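Local structure of extracellular invertase (Aspergillus kawachii, 5XH8) at residues 5-11 / 568-572; 164-169 / 206-210; 224-228 / 302-306; 500-506 / 561-567. The protein probably cleaves the beta-fructofuranosidic bond of sucrose and transfers the fructosyl unit to acceptor sugars, building fructooligosaccharides such as 1-kestose. One frame throughout, in Å; residues are numbered along the deposited sequence.

Contact 1: 5-11 / 568-572; sequences IDYNVAP and WYANS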
loop_
_atom_site.group_PDB
_atom_site.type_symbol
_atom_site.label_atom_id
_atom_site.label_comp_id
_atom_site.label_asym_id
_atom_site.label_seq_id
_atom_site.Cartn_x
_atom_site.Cartn_y
_atom_site.Cartn_z
ATOM N N ILE A 5 46.965 -22.339 9.714
ATOM C CA ILE A 5 47.326 -21.148 8.922
ATOM C C ILE A 5 48.612 -20.514 9.443
ATOM O O ILE A 5 48.669 -20.047 10.591
ATOM C CB ILE A 5 46.249 -20.044 8.921
ATOM C CG1 ILE A 5 44.839 -20.595 8.610
ATOM C CG2 ILE A 5 46.613 -18.969 7.898
ATOM C CD1 ILE A 5 44.579 -20.950 7.174
ATOM N N ASP A 6 49.621 -20.453 8.587
ATOM C CA ASP A 6 50.885 -19.840 8.930
ATOM C C ASP A 6 51.109 -18.709 7.962
ATOM O O ASP A 6 51.326 -18.930 6.771
ATOM C CB ASP A 6 52.004 -20.870 8.843
ATOM C CG ASP A 6 53.342 -20.325 9.308
ATOM O OD1 ASP A 6 53.588 -19.094 9.226
ATOM O OD2 ASP A 6 54.160 -21.159 9.745
ATOM N N TYR A 7 51.062 -17.485 8.481
ATOM C CA TYR A 7 51.160 -16.292 7.643
ATOM C C TYR A 7 52.595 -15.961 7.227
ATOM O O TYR A 7 52.810 -14.939 6.579
ATOM C CB TYR A 7 50.468 -15.085 8.318
ATOM C CG TYR A 7 48.969 -15.297 8.453
ATOM C CD1 TYR A 7 48.127 -15.264 7.323
ATOM C CD2 TYR A 7 48.396 -15.565 9.697
ATOM C CE1 TYR A 7 46.765 -15.487 7.436
ATOM C CE2 TYR A 7 47.021 -15.767 9.830
ATOM C CZ TYR A 7 46.215 -15.719 8.700
ATOM O OH TYR A 7 44.872 -15.950 8.848
ATOM N N ASN A 8 53.571 -16.807 7.590
ATOM C CA ASN A 8 54.896 -16.745 6.959
ATOM C C ASN A 8 55.017 -17.631 5.743
ATOM O O ASN A 8 55.952 -17.469 4.989
ATOM C CB ASN A 8 56.001 -17.099 7.954
ATOM C CG ASN A 8 56.065 -16.131 9.103
ATOM O OD1 ASN A 8 56.142 -14.912 8.919
ATOM N ND2 ASN A 8 56.020 -16.665 10.297
ATOM N N VAL A 9 54.072 -18.549 5.546
ATOM C CA VAL A 9 54.042 -19.450 4.409
ATOM C C VAL A 9 53.113 -18.882 3.349
ATOM O O VAL A 9 52.127 -18.170 3.660
ATOM C CB VAL A 9 53.581 -20.862 4.849
ATOM C CG1 VAL A 9 53.427 -21.805 3.662
ATOM C CG2 VAL A 9 54.590 -21.447 5.829
ATOM N N ALA A 10 53.443 -19.167 2.092
ATOM C CA ALA A 10 52.686 -18.674 0.954
ATOM C C ALA A 10 51.201 -19.087 1.037
ATOM O O ALA A 10 50.881 -20.158 1.592
ATOM C CB ALA A 10 53.294 -19.176 -0.343
ATOM N N PRO A 11 50.298 -18.237 0.499
ATOM C CA PRO A 11 48.865 -18.558 0.513
ATOM C C PRO A 11 48.470 -19.584 -0.544
ATOM O O PRO A 11 49.076 -19.597 -1.618
ATOM C CB PRO A 11 48.198 -17.215 0.165
ATOM C CG PRO A 11 49.220 -16.486 -0.631
ATOM C CD PRO A 11 50.559 -16.905 -0.083
ATOM N N TRP A 568 48.737 -10.447 3.020
ATOM C CA TRP A 568 48.787 -11.803 3.557
ATOM C C TRP A 568 49.868 -12.050 4.627
ATOM O O TRP A 568 49.558 -12.607 5.680
ATOM C CB TRP A 568 48.992 -12.798 2.402
ATOM C CG TRP A 568 49.118 -14.197 2.890
ATOM C CD1 TRP A 568 50.276 -14.902 3.073
ATOM C CD2 TRP A 568 48.051 -15.064 3.292
ATOM N NE1 TRP A 568 49.989 -16.149 3.565
ATOM C CE2 TRP A 568 48.638 -16.276 3.718
ATOM C CE3 TRP A 568 46.657 -14.931 3.345
ATOM C CZ2 TRP A 568 47.880 -17.357 4.165
ATOM C CZ3 TRP A 568 45.900 -16.006 3.805
ATOM C CH2 TRP A 568 46.512 -17.200 4.203
ATOM N N TYR A 569 51.121 -11.703 4.314
ATOM C CA TYR A 569 52.292 -12.172 5.074
ATOM C C TYR A 569 52.407 -11.448 6.414
ATOM O O TYR A 569 52.218 -10.234 6.497
ATOM C CB TYR A 569 53.611 -12.007 4.258
ATOM C CG TYR A 569 53.782 -13.009 3.139
ATOM C CD1 TYR A 569 54.195 -14.319 3.407
ATOM C CD2 TYR A 569 53.537 -12.664 1.807
ATOM C CE1 TYR A 569 54.345 -15.259 2.383
ATOM C CE2 TYR A 569 53.693 -13.601 0.775
ATOM C CZ TYR A 569 54.098 -14.898 1.080
ATOM O OH TYR A 569 54.239 -15.829 0.087
ATOM N N ALA A 570 52.725 -12.209 7.454
ATOM C CA ALA A 570 52.871 -11.692 8.810
ATOM C C ALA A 570 53.850 -10.505 8.871
ATOM O O ALA A 570 53.592 -9.530 9.594
ATOM C CB ALA A 570 53.303 -12.805 9.753
ATOM N N ASN A 571 54.902 -10.584 8.046
ATOM C CA ASN A 571 55.980 -9.582 7.937
ATOM C C ASN A 571 55.661 -8.365 7.143
ATOM O O ASN A 571 56.522 -7.521 7.008
ATOM C CB ASN A 571 57.178 -10.160 7.156
ATOM C CG ASN A 571 57.863 -11.256 7.876
ATOM O OD1 ASN A 571 57.467 -11.647 8.981
ATOM N ND2 ASN A 571 58.899 -11.798 7.247
ATOM N N SER A 572 54.495 -8.286 6.520
ATOM C CA SER A 572 54.176 -7.123 5.699
ATOM C C SER A 572 53.693 -5.952 6.580
ATOM O O SER A 572 52.526 -5.531 6.525
ATOM C CB SER A 572 53.187 -7.512 4.605
ATOM O OG SER A 572 53.822 -8.362 3.652
#

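Contact 2: 164-169 / 206-210; sequences YNVTAF and QFLYR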
loop_
_atom_site.group_PDB
_atom_site.type_symbol
_atom_site.label_atom_id
_atom_site.label_comp_id
_atom_site.label_asym_id
_atom_site.label_seq_id
_atom_site.Cartn_x
_atom_site.Cartn_y
_atom_site.Cartn_z
ATOM N N TYR A 164 3.745 9.455 -10.319
ATOM C CA TYR A 164 5.193 9.638 -10.501
ATOM C C TYR A 164 5.808 8.300 -10.886
ATOM O O TYR A 164 5.538 7.281 -10.246
ATOM C CB TYR A 164 5.847 10.168 -9.228
ATOM C CG TYR A 164 5.726 11.665 -9.002
ATOM C CD1 TYR A 164 4.665 12.416 -9.545
ATOM C CD2 TYR A 164 6.672 12.339 -8.223
ATOM C CE1 TYR A 164 4.557 13.790 -9.309
ATOM C CE2 TYR A 164 6.566 13.719 -7.979
ATOM C CZ TYR A 164 5.512 14.438 -8.530
ATOM O OH TYR A 164 5.390 15.802 -8.316
ATOM N N ASN A 165 6.604 8.306 -11.948
ATOM C CA ASN A 165 7.282 7.131 -12.451
ATOM C C ASN A 165 8.708 7.142 -11.878
ATOM O O ASN A 165 9.693 7.598 -12.516
ATOM C CB ASN A 165 7.273 7.174 -13.976
ATOM C CG ASN A 165 7.931 5.961 -14.598
ATOM O OD1 ASN A 165 8.199 4.960 -13.944
ATOM N ND2 ASN A 165 8.193 6.050 -15.882
ATOM N N VAL A 166 8.801 6.707 -10.627
ATOM C CA VAL A 166 10.061 6.751 -9.894
ATOM C C VAL A 166 11.105 5.717 -10.345
ATOM O O VAL A 166 10.750 4.618 -10.747
ATOM C CB VAL A 166 9.837 6.598 -8.385
ATOM C CG1 VAL A 166 9.048 7.789 -7.856
ATOM C CG2 VAL A 166 9.167 5.254 -8.058
ATOM N N THR A 167 12.388 6.083 -10.247
ATOM C CA THR A 167 13.506 5.155 -10.391
ATOM C C THR A 167 13.729 4.333 -9.118
ATOM O O THR A 167 14.248 3.208 -9.182
ATOM C CB THR A 167 14.825 5.886 -10.678
ATOM O OG1 THR A 167 14.979 6.998 -9.787
ATOM C CG2 THR A 167 14.872 6.370 -12.139
ATOM N N ALA A 168 13.359 4.945 -7.994
ATOM C CA ALA A 168 13.557 4.465 -6.645
ATOM C C ALA A 168 12.784 5.390 -5.731
ATOM O O ALA A 168 12.567 6.575 -6.063
ATOM C CB ALA A 168 15.030 4.518 -6.253
ATOM N N PHE A 169 12.406 4.859 -4.565
ATOM C CA PHE A 169 11.636 5.596 -3.577
ATOM C C PHE A 169 11.848 5.007 -2.175
ATOM O O PHE A 169 11.003 4.274 -1.655
ATOM C CB PHE A 169 10.166 5.582 -3.986
ATOM C CG PHE A 169 9.303 6.513 -3.193
ATOM C CD1 PHE A 169 9.406 7.878 -3.360
ATOM C CD2 PHE A 169 8.359 6.022 -2.328
ATOM C CE1 PHE A 169 8.613 8.742 -2.624
ATOM C CE2 PHE A 169 7.549 6.878 -1.598
ATOM C CZ PHE A 169 7.673 8.245 -1.755
ATOM N N GLN A 206 15.535 14.192 -4.289
ATOM C CA GLN A 206 15.025 13.988 -2.966
ATOM C C GLN A 206 13.610 14.519 -2.914
ATOM O O GLN A 206 13.344 15.703 -3.254
ATOM C CB GLN A 206 15.863 14.730 -1.934
ATOM C CG GLN A 206 17.285 14.211 -1.810
ATOM C CD GLN A 206 18.048 14.887 -0.685
ATOM O OE1 GLN A 206 17.547 15.804 -0.022
ATOM N NE2 GLN A 206 19.259 14.420 -0.450
ATOM N N PHE A 207 12.706 13.647 -2.483
ATOM C CA PHE A 207 11.318 13.987 -2.267
ATOM C C PHE A 207 11.165 14.380 -0.808
ATOM O O PHE A 207 11.520 13.590 0.075
ATOM C CB PHE A 207 10.440 12.772 -2.577
ATOM C CG PHE A 207 10.652 12.211 -3.950
ATOM C CD1 PHE A 207 10.008 12.777 -5.056
ATOM C CD2 PHE A 207 11.504 11.150 -4.150
ATOM C CE1 PHE A 207 10.206 12.267 -6.325
ATOM C CE2 PHE A 207 11.703 10.633 -5.410
ATOM C CZ PHE A 207 11.057 11.197 -6.500
ATOM N N LEU A 208 10.610 15.575 -0.552
ATOM C CA LEU A 208 10.556 16.161 0.795
ATOM C C LEU A 208 9.145 16.079 1.337
ATOM O O LEU A 208 8.189 16.320 0.590
ATOM C CB LEU A 208 11.040 17.627 0.769
ATOM C CG LEU A 208 11.048 18.412 2.096
ATOM C CD1 LEU A 208 12.045 17.814 3.090
ATOM C CD2 LEU A 208 11.346 19.899 1.862
ATOM N N TYR A 209 9.028 15.744 2.626
ATOM C CA TYR A 209 7.755 15.659 3.328
ATOM C C TYR A 209 7.834 16.287 4.702
ATOM O O TYR A 209 8.902 16.360 5.296
ATOM C CB TYR A 209 7.327 14.173 3.530
ATOM C CG TYR A 209 7.080 13.403 2.271
ATOM C CD1 TYR A 209 8.140 12.919 1.513
ATOM C CD2 TYR A 209 5.789 13.142 1.833
ATOM C CE1 TYR A 209 7.916 12.219 0.345
ATOM C CE2 TYR A 209 5.559 12.434 0.669
ATOM C CZ TYR A 209 6.635 11.965 -0.060
ATOM O OH TYR A 209 6.429 11.286 -1.221
ATOM N N ARG A 210 6.688 16.680 5.251
ATOM C CA ARG A 210 6.628 17.046 6.672
ATOM C C ARG A 210 5.507 16.302 7.337
ATOM O O ARG A 210 4.521 15.974 6.686
ATOM C CB ARG A 210 6.470 18.555 6.858
ATOM C CG ARG A 210 5.148 19.162 6.428
ATOM C CD ARG A 210 5.121 20.659 6.747
ATOM N NE ARG A 210 3.966 21.268 6.122
ATOM C CZ ARG A 210 3.704 22.578 6.056
ATOM N NH1 ARG A 210 4.518 23.493 6.578
ATOM N NH2 ARG A 210 2.591 22.973 5.455
#

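Contact 3: 224-228 / 302-306; sequences QWWHE and VSFNP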
loop_
_atom_site.group_PDB
_atom_site.type_symbol
_atom_site.label_atom_id
_atom_site.label_comp_id
_atom_site.label_asym_id
_atom_site.label_seq_id
_atom_site.Cartn_x
_atom_site.Cartn_y
_atom_site.Cartn_z
ATOM N N GLN A 224 9.778 17.928 -4.901
ATOM C CA GLN A 224 11.170 17.574 -5.101
ATOM C C GLN A 224 12.073 18.737 -4.720
ATOM O O GLN A 224 12.517 19.486 -5.590
ATOM C CB GLN A 224 11.422 17.210 -6.552
ATOM C CG GLN A 224 10.681 15.959 -6.964
ATOM C CD GLN A 224 10.679 15.782 -8.439
ATOM O OE1 GLN A 224 9.647 15.988 -9.094
ATOM N NE2 GLN A 224 11.818 15.391 -8.989
ATOM N N TRP A 225 12.359 18.877 -3.431
ATOM C CA TRP A 225 13.082 20.050 -2.957
ATOM C C TRP A 225 14.489 20.148 -3.579
ATOM O O TRP A 225 15.036 21.229 -3.654
ATOM C CB TRP A 225 13.083 20.125 -1.416
ATOM C CG TRP A 225 14.217 19.454 -0.742
ATOM C CD1 TRP A 225 14.693 18.188 -0.977
ATOM C CD2 TRP A 225 15.035 20.002 0.278
ATOM N NE1 TRP A 225 15.776 17.923 -0.175
ATOM C CE2 TRP A 225 16.007 19.015 0.616
ATOM C CE3 TRP A 225 15.068 21.237 0.938
ATOM C CZ2 TRP A 225 16.992 19.235 1.591
ATOM C CZ3 TRP A 225 16.037 21.443 1.923
ATOM C CH2 TRP A 225 16.988 20.447 2.236
ATOM N N TRP A 226 15.064 19.019 -4.004
ATOM C CA TRP A 226 16.300 19.006 -4.768
ATOM C C TRP A 226 16.183 17.937 -5.840
ATOM O O TRP A 226 15.834 16.776 -5.545
ATOM C CB TRP A 226 17.518 18.729 -3.859
ATOM C CG TRP A 226 18.839 18.700 -4.595
ATOM C CD1 TRP A 226 19.208 19.491 -5.664
ATOM C CD2 TRP A 226 19.975 17.880 -4.301
ATOM N NE1 TRP A 226 20.477 19.175 -6.072
ATOM C CE2 TRP A 226 20.981 18.200 -5.255
ATOM C CE3 TRP A 226 20.244 16.902 -3.333
ATOM C CZ2 TRP A 226 22.231 17.570 -5.274
ATOM C CZ3 TRP A 226 21.485 16.257 -3.357
ATOM C CH2 TRP A 226 22.470 16.609 -4.323
ATOM N N HIS A 227 16.434 18.327 -7.085
ATOM C CA HIS A 227 16.461 17.397 -8.188
ATOM C C HIS A 227 17.443 17.902 -9.237
ATOM O O HIS A 227 17.712 19.082 -9.305
ATOM C CB HIS A 227 15.045 17.218 -8.769
ATOM C CG HIS A 227 14.476 18.475 -9.351
ATOM N ND1 HIS A 227 14.618 18.808 -10.682
ATOM C CD2 HIS A 227 13.813 19.505 -8.774
ATOM C CE1 HIS A 227 14.045 19.976 -10.904
ATOM N NE2 HIS A 227 13.558 20.425 -9.760
ATOM N N GLU A 228 18.002 16.994 -10.025
ATOM C CA GLU A 228 18.979 17.335 -11.049
ATOM C C GLU A 228 18.667 16.519 -12.281
ATOM O O GLU A 228 18.090 15.428 -12.168
ATOM C CB GLU A 228 20.395 17.001 -10.582
ATOM C CG GLU A 228 20.860 17.739 -9.347
ATOM C CD GLU A 228 21.142 19.213 -9.583
ATOM O OE1 GLU A 228 21.152 19.657 -10.745
ATOM O OE2 GLU A 228 21.341 19.921 -8.577
ATOM N N VAL A 302 9.610 24.994 -1.687
ATOM C CA VAL A 302 10.960 25.090 -1.164
ATOM C C VAL A 302 11.968 24.361 -2.076
ATOM O O VAL A 302 11.646 23.378 -2.749
ATOM C CB VAL A 302 11.008 24.617 0.306
ATOM C CG1 VAL A 302 10.960 23.093 0.402
ATOM C CG2 VAL A 302 12.223 25.167 1.015
ATOM N N SER A 303 13.181 24.887 -2.103
ATOM C CA SER A 303 14.226 24.440 -3.001
ATOM C C SER A 303 15.587 24.454 -2.300
ATOM O O SER A 303 15.902 25.417 -1.598
ATOM C CB SER A 303 14.270 25.389 -4.186
ATOM O OG SER A 303 14.595 24.672 -5.333
ATOM N N PHE A 304 16.379 23.396 -2.506
ATOM C CA PHE A 304 17.758 23.311 -2.036
ATOM C C PHE A 304 18.642 23.605 -3.240
ATOM O O PHE A 304 18.528 22.948 -4.257
ATOM C CB PHE A 304 18.028 21.903 -1.492
ATOM C CG PHE A 304 19.461 21.638 -1.117
ATOM C CD1 PHE A 304 19.975 22.097 0.080
ATOM C CD2 PHE A 304 20.271 20.876 -1.943
ATOM C CE1 PHE A 304 21.300 21.835 0.437
ATOM C CE2 PHE A 304 21.587 20.601 -1.593
ATOM C CZ PHE A 304 22.108 21.088 -0.394
ATOM N N ASN A 305 19.506 24.606 -3.126
ATOM C CA ASN A 305 20.294 25.107 -4.274
ATOM C C ASN A 305 21.769 24.907 -3.941
ATOM O O ASN A 305 22.319 25.642 -3.113
ATOM C CB ASN A 305 19.964 26.582 -4.527
ATOM C CG ASN A 305 18.466 26.815 -4.664
ATOM O OD1 ASN A 305 17.872 26.414 -5.648
ATOM N ND2 ASN A 305 17.843 27.399 -3.642
ATOM N N PRO A 306 22.393 23.876 -4.526
ATOM C CA PRO A 306 23.797 23.589 -4.232
ATOM C C PRO A 306 24.765 24.749 -4.522
ATOM O O PRO A 306 24.719 25.325 -5.616
ATOM C CB PRO A 306 24.119 22.425 -5.173
ATOM C CG PRO A 306 22.818 21.761 -5.420
ATOM C CD PRO A 306 21.811 22.872 -5.434
#

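Contact 4: 500-506 / 561-567; sequences VDRSNTS and LSTWVRS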
loop_
_atom_site.group_PDB
_atom_site.type_symbol
_atom_site.label_atom_id
_atom_site.label_comp_id
_atom_site.label_asym_id
_atom_site.label_seq_id
_atom_site.Cartn_x
_atom_site.Cartn_y
_atom_site.Cartn_z
ATOM N N VAL A 500 46.112 5.501 -3.787
ATOM C CA VAL A 500 46.519 4.282 -3.116
ATOM C C VAL A 500 46.814 3.285 -4.238
ATOM O O VAL A 500 45.906 2.838 -4.957
ATOM C CB VAL A 500 45.449 3.736 -2.143
ATOM C CG1 VAL A 500 46.005 2.550 -1.369
ATOM C CG2 VAL A 500 44.990 4.814 -1.165
ATOM N N ASP A 501 48.095 2.983 -4.416
ATOM C CA ASP A 501 48.526 1.920 -5.343
ATOM C C ASP A 501 48.465 0.562 -4.627
ATOM O O ASP A 501 49.200 0.309 -3.659
ATOM C CB ASP A 501 49.947 2.205 -5.817
ATOM C CG ASP A 501 50.475 1.174 -6.810
ATOM O OD1 ASP A 501 49.849 0.115 -7.090
ATOM O OD2 ASP A 501 51.579 1.448 -7.304
ATOM N N ARG A 502 47.601 -0.313 -5.133
ATOM C CA ARG A 502 47.388 -1.638 -4.558
ATOM C C ARG A 502 47.879 -2.786 -5.453
ATOM O O ARG A 502 47.649 -3.973 -5.141
ATOM C CB ARG A 502 45.888 -1.813 -4.209
ATOM C CG ARG A 502 45.426 -0.906 -3.075
ATOM C CD ARG A 502 44.029 -1.256 -2.575
ATOM N NE ARG A 502 43.064 -1.211 -3.673
ATOM C CZ ARG A 502 41.865 -1.795 -3.692
ATOM N NH1 ARG A 502 41.395 -2.466 -2.643
ATOM N NH2 ARG A 502 41.117 -1.669 -4.783
ATOM N N SER A 503 48.580 -2.459 -6.540
ATOM C CA SER A 503 49.074 -3.494 -7.448
ATOM C C SER A 503 49.918 -4.576 -6.748
ATOM O O SER A 503 49.854 -5.718 -7.140
ATOM C CB SER A 503 49.865 -2.876 -8.606
ATOM O OG SER A 503 50.969 -2.138 -8.114
ATOM N N ASN A 504 50.648 -4.231 -5.689
ATOM C CA ASN A 504 51.498 -5.187 -4.958
ATOM C C ASN A 504 51.030 -5.504 -3.531
ATOM O O ASN A 504 51.754 -6.186 -2.791
ATOM C CB ASN A 504 52.938 -4.617 -4.922
ATOM C CG ASN A 504 54.002 -5.665 -4.582
ATOM O OD1 ASN A 504 54.874 -5.437 -3.725
ATOM N ND2 ASN A 504 53.951 -6.797 -5.257
ATOM N N THR A 505 49.824 -5.036 -3.143
ATOM C CA THR A 505 49.349 -5.074 -1.746
ATOM C C THR A 505 49.201 -6.496 -1.229
ATOM O O THR A 505 49.606 -6.783 -0.102
ATOM C CB THR A 505 47.985 -4.334 -1.583
ATOM O OG1 THR A 505 48.166 -2.932 -1.773
ATOM C CG2 THR A 505 47.359 -4.564 -0.211
ATOM N N SER A 506 48.619 -7.368 -2.054
ATOM C CA SER A 506 48.177 -8.694 -1.624
ATOM C C SER A 506 48.746 -9.853 -2.440
ATOM O O SER A 506 48.374 -10.034 -3.592
ATOM C CB SER A 506 46.659 -8.792 -1.686
ATOM O OG SER A 506 46.246 -10.022 -1.123
ATOM N N LEU A 561 39.626 9.065 2.061
ATOM C CA LEU A 561 39.684 8.025 1.037
ATOM C C LEU A 561 39.955 6.683 1.733
ATOM O O LEU A 561 40.983 6.535 2.418
ATOM C CB LEU A 561 40.800 8.312 0.050
ATOM C CG LEU A 561 41.175 7.231 -0.983
ATOM C CD1 LEU A 561 40.017 6.830 -1.849
ATOM C CD2 LEU A 561 42.284 7.745 -1.883
ATOM N N SER A 562 39.052 5.718 1.561
ATOM C CA SER A 562 39.144 4.449 2.287
ATOM C C SER A 562 39.022 3.254 1.366
ATOM O O SER A 562 38.306 3.293 0.370
ATOM C CB SER A 562 38.098 4.388 3.402
ATOM O OG SER A 562 38.054 5.612 4.101
ATOM N N THR A 563 39.717 2.181 1.719
ATOM C CA THR A 563 39.795 1.018 0.852
ATOM C C THR A 563 40.220 -0.216 1.625
ATOM O O THR A 563 40.452 -0.141 2.839
ATOM C CB THR A 563 40.747 1.282 -0.339
ATOM O OG1 THR A 563 40.683 0.192 -1.270
ATOM C CG2 THR A 563 42.205 1.468 0.158
ATOM N N TRP A 564 40.291 -1.347 0.914
ATOM C CA TRP A 564 40.736 -2.629 1.457
ATOM C C TRP A 564 42.214 -2.876 1.115
ATOM O O TRP A 564 42.605 -2.785 -0.056
ATOM C CB TRP A 564 39.886 -3.776 0.895
ATOM C CG TRP A 564 38.455 -3.700 1.309
ATOM C CD1 TRP A 564 37.409 -3.303 0.545
ATOM C CD2 TRP A 564 37.925 -4.010 2.601
ATOM N NE1 TRP A 564 36.243 -3.333 1.288
ATOM C CE2 TRP A 564 36.533 -3.777 2.550
ATOM C CE3 TRP A 564 38.483 -4.496 3.787
ATOM C CZ2 TRP A 564 35.692 -3.977 3.656
ATOM C CZ3 TRP A 564 37.643 -4.690 4.904
ATOM C CH2 TRP A 564 36.255 -4.429 4.818
ATOM N N VAL A 565 43.014 -3.175 2.137
ATOM C CA VAL A 565 44.426 -3.515 1.950
ATOM C C VAL A 565 44.684 -4.912 2.509
ATOM O O VAL A 565 45.065 -5.083 3.650
ATOM C CB VAL A 565 45.385 -2.434 2.507
ATOM C CG1 VAL A 565 45.387 -1.240 1.578
ATOM C CG2 VAL A 565 45.043 -2.001 3.927
ATOM N N ARG A 566 44.439 -5.915 1.672
ATOM C CA ARG A 566 44.365 -7.275 2.149
ATOM C C ARG A 566 45.734 -7.997 2.020
ATOM O O ARG A 566 45.869 -8.979 1.294
ATOM C CB ARG A 566 43.195 -7.990 1.452
ATOM C CG ARG A 566 41.841 -7.482 1.980
ATOM C CD ARG A 566 40.591 -8.337 1.687
ATOM N NE ARG A 566 39.956 -7.811 0.531
ATOM C CZ ARG A 566 38.736 -7.298 0.377
ATOM N NH1 ARG A 566 37.753 -7.309 1.289
ATOM N NH2 ARG A 566 38.497 -6.827 -0.827
ATOM N N SER A 567 46.728 -7.507 2.768
ATOM C CA SER A 567 48.056 -8.137 2.792
ATOM C C SER A 567 47.973 -9.478 3.525
ATOM O O SER A 567 47.228 -9.631 4.511
ATOM C CB SER A 567 49.113 -7.209 3.418
ATOM O OG SER A 567 49.003 -7.161 4.827
#

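Contact 1: 5-11 / 568-572
Two type I beta turns, D6-V9 near the N terminus and Y569-S572 in the C-terminal beta-sandwich region, meet here at the protein surface, with the indole of W568 held between Y7 and P11. The edge of the Y7 ring points at one face of the indole, ring centroids 4.9 Å apart and planes at 63°, an edge-to-face pair in which Y7 CE1 approaches W568 CH2. P11 CB lies over the opposite face, 3.8 Å from the centroid of the W568 five-membered ring and 15° off its normal, which identifies a CH-pi contact. In the indole plane, W568 NE1 donates to V9 O at 2.9 Å, fixing the rotation of the ring. CG of W568 stands anti to the backbone N (chi1 177°), which carries the indole out to the N-terminal turn. A second bond, A570 N to Y7 O at 2.9 Å, joins the two turns, its donor above the carbonyl plane. Y569 OH rests on A10 CA at 3.4 Å. Y7 OH is hydrogen-bonded to T25 OG1, and E485 accepts from the backbone N of both W568 and Y569. The N-terminal loop, ahead of strand 37-47, is thereby pinned to the connection between strands 559-564 and 574-580.

Contact 2: 164-169 / 206-210
Aromatic contacts dominate the meeting of F169 with F207. The edge of F169 turns toward the face of F207 in an offset edge-to-face pair, with centroids 5.7 Å apart and planes at 64°; the nearest atoms are F169 CD1 and F207 CD2, at 4.0 Å. F169 CG is anti to the backbone N (chi1 -169°), which brings the ring up to F207 and Y209 although the backbones stay well separated, F169 CA and F207 CA being 8.5 Å apart. The F169 and Y209 side chains point at each other, Y209 OH lying near the F169 ring plane at its edge, 3.3 Å from F169 CZ.

Aliphatic and further ring-edge packing finishes the far end of F207. Y164 CD2 reaches F207 CE1 at 4.0 Å, and V166 CG1 comes to 4.2 Å from F207 CZ. No hydrogen bond links the two segments, so side-chain packing carries this contact.

Strand 191-199 lies between strands 166-176 and 203-211, and I195 touches both F169 and Y209. Such packing across an intervening strand, on one face of a four-stranded antiparallel sheet, is that of a blade in the beta-propeller of glycoside hydrolase family 32.

Contact 3: 224-228 / 302-306
The backbone turns a corner at W225 and W226 and there meets strand 302-306, the end-to-end directions of the touching parts being 41° apart. The closest CA atoms are those of W225 and S303, at 4.5 Å. This is a junction between two sheets of the family 32 beta-propeller, one holding strand 219-227 and the other strand 302-311. One backbone hydrogen bond crosses it, F304 N to W225 O at 2.8 Å and nearly straight, and S303 CA adds a CA-H...O contact to the same oxygen.

The side chains of W225, W226 and F304 form an aromatic cluster. F304 CB sits over the W225 six-membered ring, 3.8 Å from its centroid and 7° off the normal, a well-centred CH-pi contact. Beyond CB, the F304 ring presents its edge to the face of W226, with planes at 66° and F304 CD2 3.7 Å from W226 CG. The W226 and F304 side chains lie side by side, pointing the same way, each with CG anti to its own backbone N. W225 NE1 is bonded to Q206 OE1 in the neighbouring strand 203-211, while F247 and W243 also meet the W226 ring. P306 CG packs at 3.5 Å from W226 NE1. That nitrogen is hydrogen-bonded within its own segment, donating close to the indole plane to E228 OE2 at 2.8 Å, on the anti side of the carboxylate.

Contact 4: 500-506 / 561-567
Strands 497-501 and 559-564 of the C-terminal beta-sandwich, which belong to its two different antiparallel sheets, send their trailing loops together in this buried contact. Between the sheets the packing is aliphatic: V500 CG2 meets L561 CD2 at 4.1 Å. Past the strand ends, R502 reaches across. NH1 donates to W564 O at 2.9 Å, almost straight (167°), with the acceptor in the guanidinium plane and the donor in the carbonyl plane on a lone pair. The arginine chain bends at its third torsion (chi3 -57°), which helps bring the flat group to that carbonyl. T563 OG1 lies over one guanidinium face, 3.1 Å from R502 NH1, but the angle is too poor for a hydrogen bond; this hydroxyl is instead bonded to E520 OE2. Farther along, S506 OG donates to R566 O at 2.7 Å, and R566 is the centre of an inverse gamma turn. T505 CG2 packs 3.8 Å from V565 CA, beside the backbone of V565 and R566, while T505 OG1 is bonded to T487 OG1.

D516 forms a salt bridge with R502 NH2, and S518 O accepts from R502 NE. With every guanidinium nitrogen thus engaged, the group is fixed in orientation, and D516 probably offsets its buried charge. Both bonds across the contact end on main-chain carbonyls, so R502 and S506 hold the 564-566 backbone at the end of strand 559-564 and just past it.

In the fold
From the N terminus, residues 5-11 wait for almost the whole chain before 568-572 closes contact 1, a loop that encloses the other three contacts. Contact 2 closes first, within one propeller blade, and contact 3 follows in series, joining that blade to the sheet of strand 302-311. These two touch: strands 203-211 and 219-227 are sheet neighbours, and L208 packs on V302. Contact 4 closes later, between the sheets of the C-terminal sandwich, with its centre about 37 Å from those of contacts 2 and 3. Its last residue, S567, leads directly into W568, so contacts 4 and 1 adjoin and tie the N-terminal segment to the sandwich.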